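Long-range contacts in Pap fimbrial major pilin protein (PDB 2UY6), which polymerises into the thick, right-handed helical rod of P pili, the filaments that enable Escherichia coli to colonise the epithelium of specific host organs: residues G46-P51 against T134-K139; P84-H89 against S140-A145; G88-L93 against N111-G116. The protein carries 2 engineered substitutions. All coordinates share one frame; numbering follows the deposited sequence.

Contact 1: G46-P51 against T134-K139; sequences GGVSKP and TAVVKK
Ser49 faces Val137 across a short antiparallel pairing: the end-to-end directions of the touching parts lie 167° apart, and the CA atoms of Ser49 and Val137 are 5.2 Å from each other. Strand 130-139 of the pilin's immunoglobulin-like beta-sandwich supplies one side. The other is the irregular chain that leaves helix 40-45 through a Schellman motif at Gly46 and lies against the strand just before strand 52-59 joins the same sheet. One rung is an ordinary backbone bond, Ser49 N to Val137 O at 3.1 Å. The return rung is not: Val137 N donates to Ser49 OG at 2.7 Å and 179°, so a hydroxyl stands where a hydrogen-bonded antiparallel pair would use the backbone carbonyl of Ser49. A chi1 of 73° is what places OG, between the backbone N and the carbonyl carbon, within reach of Val137 N. Toward Gly46 the chains part, and a water takes over, lying 2.6 Å from Gly47 O, to which it donates, and 3.1 Å from Lys139 N, from which it accepts.

Two apolar contacts converge on Val136. Val48 comes at its CB with CG1, at 3.5 Å, while the other methyl, CG2, rests on the CB of Lys138. Pro51 meets Val136 through its ring, CB to CG1 at 3.4 Å, and its CA lies 3.5 Å from Ala135 O in a CA-H...O contact. The amine of Lys138 leads away, to a salt bridge with Glu92 and a bond to Lys139 O.

The chemistry implies an approach to regular sheet rather than a finished strand: a backbone bond, a hydroxyl and a water in turn serve Val137 O, Val137 N and Lys139 N, and the ordinary ladder follows where Ala135 pairs with Met52.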
loop_
_atom_site.group_PDB
_atom_site.type_symbol
_atom_site.label_atom_id
_atom_site.label_comp_id
_atom_site.label_asym_id
_atom_site.label_seq_id
_atom_site.Cartn_x
_atom_site.Cartn_y
_atom_site.Cartn_z
ATOM N N GLY B 46 -11.924 -44.148 6.243
ATOM C CA GLY B 46 -10.579 -43.643 6.464
ATOM C C GLY B 46 -9.940 -43.149 5.185
ATOM O O GLY B 46 -8.750 -42.827 5.151
ATOM N N GLY B 47 -10.737 -43.107 4.124
ATOM C CA GLY B 47 -10.241 -42.624 2.853
ATOM C C GLY B 47 -10.276 -41.109 2.885
ATOM O O GLY B 47 -11.030 -40.513 3.668
ATOM N N VAL B 48 -9.466 -40.485 2.036
ATOM C CA VAL B 48 -9.393 -39.034 1.957
ATOM C C VAL B 48 -9.675 -38.567 0.533
ATOM O O VAL B 48 -9.501 -39.322 -0.419
ATOM C CB VAL B 48 -7.988 -38.553 2.382
ATOM C CG1 VAL B 48 -7.749 -37.124 1.902
ATOM C CG2 VAL B 48 -7.852 -38.637 3.899
ATOM N N SER B 49 -10.106 -37.322 0.381
ATOM C CA SER B 49 -10.379 -36.802 -0.953
ATOM C C SER B 49 -9.061 -36.515 -1.673
ATOM O O SER B 49 -7.997 -36.450 -1.049
ATOM C CB SER B 49 -11.182 -35.505 -0.864
ATOM O OG SER B 49 -10.365 -34.441 -0.399
ATOM N N LYS B 50 -9.118 -36.346 -2.986
ATOM C CA LYS B 50 -7.900 -36.028 -3.714
ATOM C C LYS B 50 -7.459 -34.653 -3.257
ATOM O O LYS B 50 -8.285 -33.757 -3.087
ATOM C CB LYS B 50 -8.140 -35.971 -5.221
ATOM C CG LYS B 50 -6.926 -35.491 -6.014
ATOM C CD LYS B 50 -7.188 -35.533 -7.508
ATOM C CE LYS B 50 -5.890 -35.386 -8.300
ATOM N NZ LYS B 50 -6.072 -35.641 -9.770
ATOM N N PRO B 51 -6.158 -34.472 -3.010
ATOM C CA PRO B 51 -5.762 -33.129 -2.582
ATOM C C PRO B 51 -5.970 -32.122 -3.718
ATOM O O PRO B 51 -5.469 -32.306 -4.826
ATOM C CB PRO B 51 -4.296 -33.304 -2.155
ATOM C CG PRO B 51 -3.888 -34.651 -2.719
ATOM C CD PRO B 51 -5.128 -35.470 -2.681
ATOM N N THR B 134 -2.619 -27.214 -0.872
ATOM C CA THR B 134 -3.485 -28.306 -1.304
ATOM C C THR B 134 -4.443 -28.547 -0.155
ATOM O O THR B 134 -4.085 -28.388 1.010
ATOM C CB THR B 134 -2.721 -29.606 -1.608
ATOM O OG1 THR B 134 -1.658 -29.766 -0.667
ATOM C CG2 THR B 134 -2.176 -29.590 -3.020
ATOM N N ALA B 135 -5.672 -28.907 -0.485
ATOM C CA ALA B 135 -6.668 -29.144 0.539
ATOM C C ALA B 135 -7.350 -30.479 0.320
ATOM O O ALA B 135 -7.694 -30.839 -0.810
ATOM C CB ALA B 135 -7.692 -28.019 0.530
ATOM N N VAL B 136 -7.545 -31.205 1.414
ATOM C CA VAL B 136 -8.199 -32.509 1.376
ATOM C C VAL B 136 -9.350 -32.558 2.369
ATOM O O VAL B 136 -9.295 -31.951 3.440
ATOM C CB VAL B 136 -7.219 -33.653 1.740
ATOM C CG1 VAL B 136 -6.180 -33.836 0.642
ATOM C CG2 VAL B 136 -6.533 -33.332 3.055
ATOM N N VAL B 137 -10.399 -33.278 2.004
ATOM C CA VAL B 137 -11.556 -33.436 2.874
ATOM C C VAL B 137 -11.470 -34.825 3.515
ATOM O O VAL B 137 -11.103 -35.797 2.850
ATOM C CB VAL B 137 -12.872 -33.334 2.074
ATOM C CG1 VAL B 137 -14.067 -33.609 2.986
ATOM C CG2 VAL B 137 -12.982 -31.956 1.448
ATOM N N LYS B 138 -11.783 -34.922 4.803
ATOM C CA LYS B 138 -11.748 -36.214 5.473
ATOM C C LYS B 138 -12.672 -36.239 6.680
ATOM O O LYS B 138 -13.191 -35.203 7.090
ATOM C CB LYS B 138 -10.322 -36.565 5.904
ATOM C CG LYS B 138 -9.808 -35.810 7.109
ATOM C CD LYS B 138 -8.357 -36.164 7.359
ATOM C CE LYS B 138 -7.926 -35.780 8.750
ATOM N NZ LYS B 138 -8.698 -36.556 9.761
ATOM N N LYS B 139 -12.887 -37.431 7.228
ATOM C CA LYS B 139 -13.740 -37.574 8.395
ATOM C C LYS B 139 -13.070 -36.803 9.518
ATOM O O LYS B 139 -11.848 -36.812 9.641
ATOM C CB LYS B 139 -13.888 -39.047 8.783
ATOM C CG LYS B 139 -14.861 -39.273 9.935
ATOM C CD LYS B 139 -15.124 -40.751 10.192
ATOM C CE LYS B 139 -13.879 -41.467 10.680
ATOM N NZ LYS B 139 -14.152 -42.913 10.936
HETATM O O HOH W 1 -11.474 -39.999 6.182
#

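Contact 2: P84-H89 against S140-A145; sequences PIVNGH and SSAVGA
Val86 and His89, the first and last residues of a type II beta turn, meet Ser140, Ser141 and Ala142 in the loop after strand 130-139, where Ser140 forms an ST turn. The contact thus joins, at the surface of the pilin domain, the turn at the end of strand 77-86 to that loop.

Val86 can be followed outward. Its CB stands 4.2 Å from Ser140 OG. Of the two branches, CG1 does most of the touching: placed anti to the backbone N (chi1 -177°), it comes within 3.2 Å of Ser140 OG and 4.0 Å of the Ala142 methyl, CB. The other methyl, CG2, lies 3.9 Å from the same Ser140 OG. That oxygen is already engaged, accepting from Ala142 N at 3.0 Å, the bond that closes the ST turn against which the valine packs.

His89 contributes its flat side. Ser141 CB sits above the middle of the imidazole in a CH-pi contact, 3.6 Å from the ring centroid and only 14° off the normal, while the hydroxyl of Ser141 is hydrogen-bonded to Glu92 OE2. The nearest ring atom to Ser141 CB is NE2, at 3.5 Å.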
loop_
_atom_site.group_PDB
_atom_site.type_symbol
_atom_site.label_atom_id
_atom_site.label_comp_id
_atom_site.label_asym_id
_atom_site.label_seq_id
_atom_site.Cartn_x
_atom_site.Cartn_y
_atom_site.Cartn_z
ATOM N N PRO B 84 -13.173 -21.895 12.215
ATOM C CA PRO B 84 -13.545 -22.816 13.295
ATOM C C PRO B 84 -12.801 -24.135 13.131
ATOM O O PRO B 84 -12.698 -24.658 12.016
ATOM C CB PRO B 84 -15.041 -22.977 13.098
ATOM C CG PRO B 84 -15.187 -22.836 11.607
ATOM C CD PRO B 84 -14.321 -21.639 11.330
ATOM N N ILE B 85 -12.282 -24.671 14.232
ATOM C CA ILE B 85 -11.529 -25.923 14.186
ATOM C C ILE B 85 -12.182 -27.104 14.903
ATOM O O ILE B 85 -13.017 -26.932 15.794
ATOM C CB ILE B 85 -10.128 -25.763 14.801
ATOM C CG1 ILE B 85 -10.258 -25.327 16.259
ATOM C CG2 ILE B 85 -9.316 -24.759 14.009
ATOM C CD1 ILE B 85 -8.928 -25.234 16.999
ATOM N N VAL B 86 -11.787 -28.310 14.503
ATOM C CA VAL B 86 -12.286 -29.528 15.125
ATOM C C VAL B 86 -11.616 -29.547 16.493
ATOM O O VAL B 86 -10.400 -29.718 16.586
ATOM C CB VAL B 86 -11.850 -30.783 14.345
ATOM C CG1 VAL B 86 -12.445 -32.018 14.976
ATOM C CG2 VAL B 86 -12.280 -30.676 12.905
ATOM N N ASN B 87 -12.407 -29.352 17.544
ATOM C CA ASN B 87 -11.890 -29.320 18.908
ATOM C C ASN B 87 -10.715 -30.272 19.086
ATOM O O ASN B 87 -10.833 -31.473 18.856
ATOM C CB ASN B 87 -12.996 -29.674 19.902
ATOM C CG ASN B 87 -12.594 -29.400 21.344
ATOM O OD1 ASN B 87 -12.572 -28.251 21.789
ATOM N ND2 ASN B 87 -12.261 -30.457 22.078
ATOM N N GLY B 88 -9.574 -29.719 19.482
ATOM C CA GLY B 88 -8.389 -30.532 19.685
ATOM C C GLY B 88 -7.568 -30.786 18.432
ATOM O O GLY B 88 -6.601 -31.553 18.467
ATOM N N HIS B 89 -7.936 -30.149 17.324
ATOM C CA HIS B 89 -7.211 -30.333 16.066
ATOM C C HIS B 89 -7.197 -29.049 15.228
ATOM O O HIS B 89 -7.955 -28.899 14.264
ATOM C CB HIS B 89 -7.845 -31.487 15.289
ATOM C CG HIS B 89 -7.867 -32.777 16.051
ATOM N ND1 HIS B 89 -6.774 -33.615 16.128
ATOM C CD2 HIS B 89 -8.831 -33.343 16.816
ATOM C CE1 HIS B 89 -7.065 -34.641 16.907
ATOM N NE2 HIS B 89 -8.307 -34.500 17.338
ATOM N N SER B 140 -13.881 -36.120 10.316
ATOM C CA SER B 140 -13.397 -35.327 11.435
ATOM C C SER B 140 -12.679 -36.201 12.445
ATOM O O SER B 140 -12.983 -37.381 12.568
ATOM C CB SER B 140 -14.572 -34.635 12.119
ATOM O OG SER B 140 -14.179 -34.101 13.363
ATOM N N SER B 141 -11.723 -35.624 13.165
ATOM C CA SER B 141 -10.994 -36.375 14.183
ATOM C C SER B 141 -11.740 -36.302 15.519
ATOM O O SER B 141 -11.240 -36.761 16.554
ATOM C CB SER B 141 -9.571 -35.828 14.352
ATOM O OG SER B 141 -8.742 -36.206 13.265
ATOM N N ALA B 142 -12.934 -35.717 15.494
ATOM C CA ALA B 142 -13.747 -35.606 16.699
ATOM C C ALA B 142 -14.156 -37.008 17.149
ATOM O O ALA B 142 -14.584 -37.837 16.338
ATOM C CB ALA B 142 -14.982 -34.760 16.425
ATOM N N VAL B 143 -14.010 -37.274 18.441
ATOM C CA VAL B 143 -14.365 -38.575 18.984
ATOM C C VAL B 143 -15.780 -38.943 18.556
ATOM O O VAL B 143 -16.696 -38.116 18.627
ATOM C CB VAL B 143 -14.296 -38.572 20.526
ATOM C CG1 VAL B 143 -12.864 -38.319 20.982
ATOM C CG2 VAL B 143 -15.225 -37.498 21.084
ATOM N N GLY B 144 -15.945 -40.178 18.090
ATOM C CA GLY B 144 -17.253 -40.648 17.672
ATOM C C GLY B 144 -17.866 -39.885 16.517
ATOM O O GLY B 144 -19.085 -39.704 16.451
ATOM N N ALA B 145 -17.027 -39.429 15.600
ATOM C CA ALA B 145 -17.526 -38.700 14.446
ATOM C C ALA B 145 -17.888 -39.719 13.376
ATOM O O ALA B 145 -17.250 -40.767 13.268
ATOM C CB ALA B 145 -16.460 -37.742 13.928
#

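Contact 3: G88-L93 against N111-G116; sequences GHSDEL and NVVFDG
Ser90 makes the polar grip on segment 111-116, where two corners of the chain meet at the edge of the beta-sandwich. Its carbonyl accepts from the backbone of Phe114, Ser90 O to Phe114 N at 2.8 Å with an N-H...O angle of 166°. A CA-H...O contact reaches the same oxygen from Val113 CA at 3.3 Å, and the Phe114 ring brings its edge up to it as well. The side chain of Ser90 works separately: OG lies 3.6 Å from the CG1 methyl of Val113, and CB lies 3.6 Å from Asp115 OD1, a carboxylate whose other oxygen bonds Ser117.

Asp91 follows, inside the type I turn that runs from His89 to Glu92, and its CA points a C-H at Val112 O, 3.5 Å away. A water near Asp91 O and Val112 O could bridge them, but it has more acceptors around it than protons to give, so the bridge is doubtful.

Glu92 turns aside and uses its carboxylate on Lys138 and Ser141. Leu93 then supplies the apolar half. Its CB lies over one face of Phe114, 3.9 Å from the ring centroid and 17° off the normal; with CG anti to the backbone N (chi1 179°), CD1 is carried to Phe114 CD2 at 3.9 Å. Val112 CG1 covers the opposite face, and both carbons are offset toward the rim.

Leu93 also packs on an apolar side chain of another protein chain. The chemistry implies a junction of two kinds: one backbone bond, nearly straight at the hydrogen, links the two turning chains, while the buried ring packs into the sandwich interior with Phe81, Ile85 and Ala156.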
loop_
_atom_site.group_PDB
_atom_site.type_symbol
_atom_site.label_atom_id
_atom_site.label_comp_id
_atom_site.label_asym_id
_atom_site.label_seq_id
_atom_site.Cartn_x
_atom_site.Cartn_y
_atom_site.Cartn_z
ATOM N N GLY B 88 -9.574 -29.719 19.482
ATOM C CA GLY B 88 -8.389 -30.532 19.685
ATOM C C GLY B 88 -7.568 -30.786 18.432
ATOM O O GLY B 88 -6.601 -31.553 18.467
ATOM N N HIS B 89 -7.936 -30.149 17.324
ATOM C CA HIS B 89 -7.211 -30.333 16.066
ATOM C C HIS B 89 -7.197 -29.049 15.228
ATOM O O HIS B 89 -7.955 -28.899 14.264
ATOM C CB HIS B 89 -7.845 -31.487 15.289
ATOM C CG HIS B 89 -7.867 -32.777 16.051
ATOM N ND1 HIS B 89 -6.774 -33.615 16.128
ATOM C CD2 HIS B 89 -8.831 -33.343 16.816
ATOM C CE1 HIS B 89 -7.065 -34.641 16.907
ATOM N NE2 HIS B 89 -8.307 -34.500 17.338
ATOM N N SER B 90 -6.314 -28.133 15.608
ATOM C CA SER B 90 -6.187 -26.844 14.942
ATOM C C SER B 90 -5.849 -26.948 13.462
ATOM O O SER B 90 -5.978 -25.974 12.725
ATOM C CB SER B 90 -5.129 -26.003 15.652
ATOM O OG SER B 90 -3.866 -26.638 15.591
ATOM N N ASP B 91 -5.416 -28.122 13.021
ATOM C CA ASP B 91 -5.077 -28.296 11.617
ATOM C C ASP B 91 -6.250 -28.878 10.847
ATOM O O ASP B 91 -6.125 -29.222 9.674
ATOM C CB ASP B 91 -3.844 -29.192 11.473
ATOM C CG ASP B 91 -4.122 -30.643 11.821
ATOM O OD1 ASP B 91 -4.906 -30.904 12.759
ATOM O OD2 ASP B 91 -3.533 -31.521 11.157
ATOM N N GLU B 92 -7.394 -28.996 11.514
ATOM C CA GLU B 92 -8.588 -29.515 10.862
ATOM C C GLU B 92 -9.657 -28.437 10.849
ATOM O O GLU B 92 -10.211 -28.092 11.886
ATOM C CB GLU B 92 -9.127 -30.755 11.578
ATOM C CG GLU B 92 -8.160 -31.933 11.648
ATOM C CD GLU B 92 -8.858 -33.255 11.970
ATOM O OE1 GLU B 92 -9.829 -33.253 12.758
ATOM O OE2 GLU B 92 -8.428 -34.300 11.438
ATOM N N LEU B 93 -9.934 -27.906 9.668
ATOM C CA LEU B 93 -10.939 -26.868 9.510
ATOM C C LEU B 93 -12.345 -27.477 9.510
ATOM O O LEU B 93 -12.744 -28.125 8.539
ATOM C CB LEU B 93 -10.699 -26.111 8.200
ATOM C CG LEU B 93 -11.704 -25.002 7.897
ATOM C CD1 LEU B 93 -11.544 -23.892 8.921
ATOM C CD2 LEU B 93 -11.489 -24.483 6.494
ATOM N N ASN B 111 1.661 -28.273 7.471
ATOM C CA ASN B 111 0.214 -28.167 7.528
ATOM C C ASN B 111 -0.163 -26.791 8.045
ATOM O O ASN B 111 0.567 -26.194 8.834
ATOM C CB ASN B 111 -0.357 -29.222 8.470
ATOM C CG ASN B 111 -0.612 -30.538 7.780
ATOM O OD1 ASN B 111 -0.521 -31.595 8.397
ATOM N ND2 ASN B 111 -0.950 -30.482 6.497
ATOM N N VAL B 112 -1.300 -26.287 7.591
ATOM C CA VAL B 112 -1.776 -24.997 8.051
ATOM C C VAL B 112 -2.593 -25.238 9.316
ATOM O O VAL B 112 -3.181 -26.303 9.486
ATOM C CB VAL B 112 -2.679 -24.329 6.992
ATOM C CG1 VAL B 112 -3.447 -23.170 7.609
ATOM C CG2 VAL B 112 -1.836 -23.841 5.827
ATOM N N VAL B 113 -2.604 -24.264 10.213
ATOM C CA VAL B 113 -3.390 -24.359 11.431
ATOM C C VAL B 113 -4.350 -23.175 11.395
ATOM O O VAL B 113 -4.001 -22.108 10.882
ATOM C CB VAL B 113 -2.502 -24.290 12.690
ATOM C CG1 VAL B 113 -1.768 -25.602 12.871
ATOM C CG2 VAL B 113 -1.503 -23.162 12.562
ATOM N N PHE B 114 -5.554 -23.358 11.923
ATOM C CA PHE B 114 -6.549 -22.292 11.903
ATOM C C PHE B 114 -6.909 -21.714 13.264
ATOM O O PHE B 114 -7.863 -20.951 13.372
ATOM C CB PHE B 114 -7.833 -22.777 11.234
ATOM C CG PHE B 114 -7.624 -23.394 9.891
ATOM C CD1 PHE B 114 -7.221 -24.715 9.774
ATOM C CD2 PHE B 114 -7.831 -22.652 8.737
ATOM C CE1 PHE B 114 -7.027 -25.291 8.517
ATOM C CE2 PHE B 114 -7.638 -23.219 7.478
ATOM C CZ PHE B 114 -7.238 -24.534 7.369
ATOM N N ASP B 115 -6.170 -22.083 14.303
ATOM C CA ASP B 115 -6.458 -21.567 15.638
ATOM C C ASP B 115 -5.858 -20.177 15.767
ATOM O O ASP B 115 -5.799 -19.604 16.856
ATOM C CB ASP B 115 -5.861 -22.477 16.710
ATOM C CG ASP B 115 -4.358 -22.640 16.570
ATOM O OD1 ASP B 115 -3.745 -23.257 17.461
ATOM O OD2 ASP B 115 -3.785 -22.161 15.568
ATOM N N GLY B 116 -5.422 -19.631 14.640
ATOM C CA GLY B 116 -4.812 -18.326 14.674
ATOM C C GLY B 116 -3.368 -18.480 15.116
ATOM O O GLY B 116 -2.956 -17.956 16.153
HETATM O O HOH W 2 -4.391 -28.290 7.968
#

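In the fold
Contacts 1 and 3 are partly buried, whereas contact 2 lies at the surface, its centre about 19 Å from the centre of the chain, against about 15 Å and 11 Å for the centres of contacts 1 and 3. Contact 1 stays closest to sheet geometry and relies on polar rungs. Contact 3 joins turning chains and packs a buried aromatic ring; contact 2 is mostly van der Waals contact between loops. Contacts 2 and 3 share Gly88 and His89, with centres about 10 Å apart, while contacts 1 and 2 use successive parts of one chain, 134-139 and 140-145. Glu92, a residue of contact 3, links all three through its carboxylate.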